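Phenylacetic acid degradation protein paaI (Escherichia coli, PDB 2FS2) hydrolyses acyl-coenzyme A thioesters, preferring ring-hydroxylated phenylacetyl-CoA esters, as a homotetrameric hot dog-fold thioesterase of the phenylacetate degradation pathway. Local coordinates at residues 56-61 with 79-84. Residues are numbered along the deposited sequence; the frame is centred on the assembly and turned at random.
Sequences QLFSLA and SACTID
Two first torsions set Phe-58 against Cys-81: the ring carbon CG of Phe-58 stands opposite its own backbone N (chi1 176°), which lays the ring along the flank of the helix, toward Cys-81, while the sulfur of Cys-81 sits between its backbone N and carbonyl carbon. The two meet where Phe-58 CE1 lies 3.7 Å from Cys-81 SG. Measured to the ring centroid, SG is 5.0 Å away and 83° off the ring normal, so the thiol approaches the rim of the ring nearly in its plane, not over a face. Two residues along the strand, Ile-83 works nearer the root of the same side chain. Its CG1 branch is turned opposite the backbone N and extends toward the helix until CD1 comes within 4.2 Å of CA of Phe-58. Cys-81 and Ile-83 thus point from one side of the strand at the two ends of Phe-58, and Thr-82 between them points away from the helix. Within the chain, Phe-126 of the adjacent strand 122-132 touches Phe-58, Ala-61 and Cys-81. This is the hot dog fold, the antiparallel sheet wrapping the central helix 54-70. The Phe-58 ring also meets Phe-58 of the second subunit, the two rings nearly parallel, and strand residues 80-84 pair antiparallel with a strand of that subunit, continuing the sheet across the interface. Chemically, the helix and strand segments are joined by apolar packing and an in-plane sulfur-aromatic contact with no hydrogen bonds between them; the edge approach places the sulfur beside the ring's rim, where the partly positive C-H hydrogens would probably suit the electron-rich sulfur.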
# COMPACT_ATOMS: atom_id res chain seq x y z
N GLN B 56 12.78 -5.36 -12.35
CA GLN B 56 14.11 -4.73 -12.34
C GLN B 56 14.05 -3.41 -11.60
O GLN B 56 14.99 -3.05 -10.93
CB GLN B 56 14.66 -4.48 -13.77
CG GLN B 56 15.46 -5.68 -14.43
CD GLN B 56 14.56 -6.67 -15.28
OE1 GLN B 56 13.35 -6.77 -15.03
NE2 GLN B 56 15.18 -7.42 -16.24
N LEU B 57 12.97 -2.66 -11.84
CA LEU B 57 12.72 -1.45 -11.12
C LEU B 57 12.49 -1.76 -9.66
O LEU B 57 13.14 -1.14 -8.84
CB LEU B 57 11.47 -0.79 -11.62
CG LEU B 57 11.59 0.10 -12.82
CD1 LEU B 57 10.36 1.01 -12.87
CD2 LEU B 57 12.92 0.88 -12.74
N PHE B 58 11.62 -2.74 -9.34
CA PHE B 58 11.42 -3.16 -7.96
C PHE B 58 12.80 -3.52 -7.36
O PHE B 58 13.11 -3.16 -6.26
CB PHE B 58 10.44 -4.36 -7.85
CG PHE B 58 10.29 -4.89 -6.43
CD1 PHE B 58 9.35 -4.38 -5.60
CD2 PHE B 58 11.15 -5.82 -5.92
CE1 PHE B 58 9.27 -4.82 -4.26
CE2 PHE B 58 11.07 -6.26 -4.59
CZ PHE B 58 10.13 -5.77 -3.78
N SER B 59 13.65 -4.16 -8.12
CA SER B 59 14.93 -4.63 -7.56
C SER B 59 15.88 -3.53 -7.25
O SER B 59 16.63 -3.60 -6.23
CB SER B 59 15.64 -5.58 -8.50
OG SER B 59 14.83 -6.72 -8.66
N LEU B 60 15.81 -2.48 -8.06
CA LEU B 60 16.59 -1.36 -7.80
C LEU B 60 16.13 -0.66 -6.52
O LEU B 60 16.95 -0.15 -5.76
CB LEU B 60 16.51 -0.39 -9.00
CG LEU B 60 17.18 0.99 -8.88
CD1 LEU B 60 18.72 0.85 -8.64
CD2 LEU B 60 16.95 1.80 -10.18
N ALA B 61 14.80 -0.53 -6.34
CA ALA B 61 14.28 0.18 -5.18
C ALA B 61 14.62 -0.62 -3.89
O ALA B 61 14.97 -0.05 -2.87
CB ALA B 61 12.72 0.42 -5.32
N SER B 79 9.37 -6.31 5.53
CA SER B 79 8.16 -7.08 5.74
C SER B 79 7.05 -6.68 4.78
O SER B 79 6.06 -7.42 4.62
CB SER B 79 7.56 -6.89 7.12
OG SER B 79 7.60 -5.58 7.37
N ALA B 80 7.14 -5.51 4.18
CA ALA B 80 6.06 -5.04 3.31
C ALA B 80 6.52 -3.84 2.56
O ALA B 80 7.47 -3.14 2.95
CB ALA B 80 4.78 -4.63 4.12
N CYS B 81 5.81 -3.56 1.46
CA CYS B 81 6.16 -2.37 0.75
C CYS B 81 5.21 -2.06 -0.38
O CYS B 81 4.51 -2.93 -0.79
CB CYS B 81 7.53 -2.57 0.20
SG CYS B 81 7.54 -3.61 -1.18
N THR B 82 5.26 -0.86 -0.90
CA THR B 82 4.36 -0.47 -1.93
C THR B 82 5.13 0.31 -2.97
O THR B 82 6.01 1.05 -2.63
CB THR B 82 3.21 0.37 -1.34
OG1 THR B 82 3.74 1.38 -0.51
CG2 THR B 82 2.53 -0.35 -0.23
N ILE B 83 4.79 0.13 -4.23
CA ILE B 83 5.47 0.81 -5.31
C ILE B 83 4.42 1.49 -6.21
O ILE B 83 3.44 0.89 -6.48
CB ILE B 83 6.55 -0.17 -6.08
CG1 ILE B 83 7.17 0.46 -7.30
CG2 ILE B 83 5.97 -1.53 -6.58
CD1 ILE B 83 8.80 0.07 -7.55
N ASP B 84 4.62 2.77 -6.55
CA ASP B 84 3.95 3.43 -7.65
C ASP B 84 4.87 3.61 -8.90
O ASP B 84 5.90 4.25 -8.79
CB ASP B 84 3.57 4.78 -7.19
CG ASP B 84 2.48 4.71 -6.16
OD1 ASP B 84 1.28 4.65 -6.60
OD2 ASP B 84 2.74 4.63 -4.86